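Side-chain contacts in hypothetical protein PH0495 (Pyrococcus horikoshii, PDB 1X3L), which catalyses the ATP-dependent phosphorylation of D-glycerate to 2-phosphoglycerate and can also take phosphate from other nucleotides or pyrophosphate: residues I241-G244 / L245-E248; D213-T216 / F217-K221. One frame throughout, in Å; residues are numbered along the deposited sequence.

Contact 2 comes first along the chain and starts a helix; contact 1 follows and finishes the next one. Residues 213-216 lie in the loop after strand 188-194 of the six-stranded parallel sheet, and 217-221 form the first turn of helix 217-226. Residues 241-248 hold the last turn of helix 235-246 and its exit. The two centres are about 11 Å apart, on the same side of the chain's centre. The helices meet there: K221 NZ forms a salt bridge with E242 OE2 (2.9 Å), F217 CD2 rests on G244 CA, and L245 packs on E218 and K221. The start of one helix is thus fastened beside the end of its successor, away from the lysine that probably binds the substrate.

Contact 1 (I241-G244 / L245-E248)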
loop_
_atom_site.group_PDB
_atom_site.type_symbol
_atom_site.label_atom_id
_atom_site.label_comp_id
_atom_site.label_asym_id
_atom_site.label_seq_id
_atom_site.Cartn_x
_atom_site.Cartn_y
_atom_site.Cartn_z
ATOM N N ILE A 241 -13.061 12.196 25.716
ATOM C CA ILE A 241 -14.072 11.231 25.316
ATOM C C ILE A 241 -15.402 11.491 26.021
ATOM O O ILE A 241 -16.459 11.364 25.406
ATOM C CB ILE A 241 -13.581 9.782 25.570
ATOM C CG1 ILE A 241 -12.481 9.446 24.554
ATOM C CG2 ILE A 241 -14.744 8.797 25.461
ATOM C CD1 ILE A 241 -11.801 8.110 24.771
ATOM N N GLU A 242 -15.352 11.854 27.302
ATOM C CA GLU A 242 -16.573 12.160 28.042
ATOM C C GLU A 242 -17.229 13.384 27.403
ATOM O O GLU A 242 -18.456 13.459 27.288
ATOM C CB GLU A 242 -16.260 12.451 29.513
ATOM C CG GLU A 242 -15.942 11.212 30.346
ATOM C CD GLU A 242 -17.102 10.234 30.389
ATOM O OE1 GLU A 242 -18.249 10.682 30.595
ATOM O OE2 GLU A 242 -16.872 9.019 30.227
ATOM N N ARG A 243 -16.409 14.345 26.990
ATOM C CA ARG A 243 -16.927 15.545 26.345
ATOM C C ARG A 243 -17.616 15.141 25.044
ATOM O O ARG A 243 -18.655 15.692 24.686
ATOM C CB ARG A 243 -15.801 16.535 26.040
ATOM C CG ARG A 243 -15.144 17.160 27.265
ATOM C CD ARG A 243 -14.316 18.365 26.852
ATOM N NE ARG A 243 -15.173 19.417 26.308
ATOM C CZ ARG A 243 -14.752 20.405 25.524
ATOM N NH1 ARG A 243 -13.474 20.488 25.179
ATOM N NH2 ARG A 243 -15.616 21.306 25.075
ATOM N N GLY A 244 -17.028 14.175 24.340
ATOM C CA GLY A 244 -17.614 13.701 23.096
ATOM C C GLY A 244 -18.950 13.032 23.363
ATOM O O GLY A 244 -19.899 13.177 22.594
ATOM N N LEU A 245 -19.026 12.292 24.463
ATOM C CA LEU A 245 -20.264 11.621 24.828
ATOM C C LEU A 245 -21.345 12.647 25.158
ATOM O O LEU A 245 -22.528 12.410 24.925
ATOM C CB LEU A 245 -20.037 10.708 26.029
ATOM C CG LEU A 245 -19.174 9.474 25.782
ATOM C CD1 LEU A 245 -19.017 8.710 27.087
ATOM C CD2 LEU A 245 -19.827 8.589 24.715
ATOM N N ARG A 246 -20.935 13.789 25.701
ATOM C CA ARG A 246 -21.889 14.835 26.045
ATOM C C ARG A 246 -22.247 15.666 24.816
ATOM O O ARG A 246 -23.162 16.488 24.858
ATOM C CB ARG A 246 -21.319 15.744 27.140
ATOM C CG ARG A 246 -21.265 15.108 28.523
ATOM C CD ARG A 246 -21.016 16.164 29.599
ATOM N NE ARG A 246 -19.616 16.570 29.697
ATOM C CZ ARG A 246 -18.666 15.840 30.276
ATOM N NH1 ARG A 246 -18.962 14.660 30.813
ATOM N NH2 ARG A 246 -17.421 16.287 30.327
ATOM N N GLY A 247 -21.519 15.453 23.722
ATOM C CA GLY A 247 -21.794 16.197 22.505
ATOM C C GLY A 247 -21.129 17.561 22.474
ATOM O O GLY A 247 -21.501 18.422 21.677
ATOM N N GLU A 248 -20.141 17.759 23.339
ATOM C CA GLU A 248 -19.419 19.028 23.407
ATOM C C GLU A 248 -18.364 19.156 22.307
ATOM O O GLU A 248 -17.942 20.261 21.963
ATOM C CB GLU A 248 -18.762 19.176 24.779
ATOM C CG GLU A 248 -19.760 19.374 25.910
ATOM C CD GLU A 248 -19.121 19.253 27.277
ATOM O OE1 GLU A 248 -17.928 19.605 27.401
ATOM O OE2 GLU A 248 -19.816 18.820 28.226
#
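R243 and E248 join across the end of the helix in a salt bridge: NE of R243 lies 3.0 Å from OE1 of E248 with a nearly straight N-H...O angle of 166°. The oxygen sits at the edge of the guanidinium, close to its plane, and is met on its anti side. The other carboxylate oxygen, OE2, takes NE of R246 at 2.7 Å, approached from above the carboxylate plane, so one glutamate serves two arginines. R246 bends at chi3 (-79°), which folds its guanidinium back until one face lies over the backbone O of E242. Were R243 replaced by an alanine, OE1 of E248 would probably lose its arginine, leaving the carboxylate held mainly by R246.

Backbone bonds close the helix. N of L245 and N of R246 bond to O of I241 and O of E242; beyond them, N of E248 reaches O of R243 at 2.9 Å and N of G247 reaches O of G244 at 3.0 Å. G247 has positive phi (84°), where a CB would press on the preceding carbonyl oxygen, so glycine suits this Schellman motif.

Apolar contact is slight: CG2 of I241 stands 4.5 Å from CG of L245. Separately, the CD1 methyl of L245 lies 3.8 Å from OE2 of E242, a carboxylate oxygen paired with K221.

The charged network lies at the surface, while I241 packs on L224 and L245 on F217, E218 and K221, seating the end of helix 235-246 against helix 217-226.

Contact 2 (D213-T216 / F217-K221); sequences DPTT and FEDAK. With EDO (1,2-ethanediol), chain F.
D219 reaches back from the first turn of helix 217-226 to T216, the residue just before it. Its CB lies 3.4 Å from O of T216. With CG beside its own backbone N and anti to the carbonyl carbon (chi1 -70°), the carboxylate is brought back over the helix start, CG standing 3.4 Å from OG1 of T216. OD2 accepts from N of T216 at 3.0 Å, the donor standing 37° out of the carboxylate plane, and also passes near CA of T215. The other tip, OD1, has its salt-bridge partner in R222.

In return, OG1 of T216, set between its backbone N and carbonyl carbon (chi1 61°), accepts from N of D219 at 3.2 Å, which completes a capping box. A threonine suits the N-cap because its short hydroxyl can turn onto an amide of the first turn, and an aspartate three residues on is just long enough to answer. O of T216 then receives N of A220, the opening bond of the helix.

Upstream, OD1 of D213 accepts from N of T215 (3.0 Å), an Asx turn, and also from OG1 of T215 (2.6 Å). Along the helix, K221 runs out extended to E242, its NZ also donating to an ethanediol probably left from crystallisation.

Negative charge at a helix N-terminus is likely to be favoured by the helix dipole, so D219 probably helps the cap electrostatically as well as by its bond.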
loop_
_atom_site.group_PDB
_atom_site.type_symbol
_atom_site.label_atom_id
_atom_site.label_comp_id
_atom_site.label_asym_id
_atom_site.label_seq_id
_atom_site.Cartn_x
_atom_site.Cartn_y
_atom_site.Cartn_z
ATOM N N ASP A 213 -15.911 7.521 9.197
ATOM C CA ASP A 213 -15.559 6.677 10.332
ATOM C C ASP A 213 -16.852 6.408 11.096
ATOM O O ASP A 213 -17.354 7.270 11.818
ATOM C CB ASP A 213 -14.555 7.364 11.257
ATOM C CG ASP A 213 -14.442 6.667 12.605
ATOM O OD1 ASP A 213 -14.645 5.433 12.653
ATOM O OD2 ASP A 213 -14.148 7.340 13.617
ATOM N N PRO A 214 -17.416 5.202 10.930
ATOM C CA PRO A 214 -18.659 4.819 11.602
ATOM C C PRO A 214 -18.558 4.660 13.118
ATOM O O PRO A 214 -19.570 4.730 13.808
ATOM C CB PRO A 214 -19.037 3.513 10.901
ATOM C CG PRO A 214 -17.705 2.920 10.587
ATOM C CD PRO A 214 -16.932 4.115 10.060
ATOM N N THR A 215 -17.354 4.449 13.645
ATOM C CA THR A 215 -17.205 4.286 15.089
ATOM C C THR A 215 -17.552 5.582 15.829
ATOM O O THR A 215 -17.509 6.675 15.256
ATOM C CB THR A 215 -15.780 3.836 15.475
ATOM O OG1 THR A 215 -14.843 4.877 15.181
ATOM C CG2 THR A 215 -15.405 2.578 14.702
ATOM N N THR A 216 -17.890 5.452 17.106
ATOM C CA THR A 216 -18.287 6.596 17.914
ATOM C C THR A 216 -17.487 6.721 19.200
ATOM O O THR A 216 -16.655 5.869 19.513
ATOM C CB THR A 216 -19.760 6.471 18.308
ATOM O OG1 THR A 216 -19.932 5.278 19.082
ATOM C CG2 THR A 216 -20.642 6.386 17.073
ATOM N N PHE A 217 -17.753 7.793 19.944
ATOM C CA PHE A 217 -17.089 8.024 21.222
ATOM C C PHE A 217 -17.498 6.895 22.159
ATOM O O PHE A 217 -16.707 6.429 22.976
ATOM C CB PHE A 217 -17.518 9.369 21.818
ATOM C CG PHE A 217 -16.847 10.557 21.189
ATOM C CD1 PHE A 217 -15.486 10.770 21.355
ATOM C CD2 PHE A 217 -17.576 11.462 20.422
ATOM C CE1 PHE A 217 -14.856 11.864 20.769
ATOM C CE2 PHE A 217 -16.955 12.559 19.834
ATOM C CZ PHE A 217 -15.592 12.762 20.007
ATOM N N GLU A 218 -18.743 6.457 22.029
ATOM C CA GLU A 218 -19.257 5.378 22.858
ATOM C C GLU A 218 -18.482 4.092 22.564
ATOM O O GLU A 218 -18.152 3.336 23.480
ATOM C CB GLU A 218 -20.747 5.187 22.586
ATOM C CG GLU A 218 -21.445 4.217 23.518
ATOM C CD GLU A 218 -22.954 4.384 23.484
ATOM O OE1 GLU A 218 -23.431 5.494 23.818
ATOM O OE2 GLU A 218 -23.660 3.417 23.125
ATOM N N ASP A 219 -18.185 3.850 21.288
ATOM C CA ASP A 219 -17.423 2.662 20.911
ATOM C C ASP A 219 -16.029 2.747 21.526
ATOM O O ASP A 219 -15.499 1.755 22.025
ATOM C CB ASP A 219 -17.294 2.537 19.386
ATOM C CG ASP A 219 -18.604 2.190 18.709
ATOM O OD1 ASP A 219 -19.433 1.493 19.330
ATOM O OD2 ASP A 219 -18.802 2.600 17.546
ATOM N N ALA A 220 -15.439 3.938 21.487
ATOM C CA ALA A 220 -14.107 4.144 22.043
ATOM C C ALA A 220 -14.073 3.881 23.551
ATOM O O ALA A 220 -13.135 3.265 24.056
ATOM C CB ALA A 220 -13.636 5.557 21.748
ATOM N N LYS A 221 -15.093 4.345 24.267
ATOM C CA LYS A 221 -15.148 4.137 25.709
ATOM C C LYS A 221 -15.329 2.652 26.022
ATOM O O LYS A 221 -14.636 2.102 26.881
ATOM C CB LYS A 221 -16.292 4.943 26.330
ATOM C CG LYS A 221 -16.309 4.901 27.859
ATOM C CD LYS A 221 -17.390 5.800 28.443
ATOM C CE LYS A 221 -17.379 5.762 29.967
ATOM N NZ LYS A 221 -18.472 6.586 30.553
HETATM C C1 EDO F . -16.961 5.308 34.072
HETATM O O1 EDO F . -18.052 5.367 33.142
HETATM C C2 EDO F . -16.394 6.708 34.299
HETATM O O2 EDO F . -15.310 6.654 35.233
#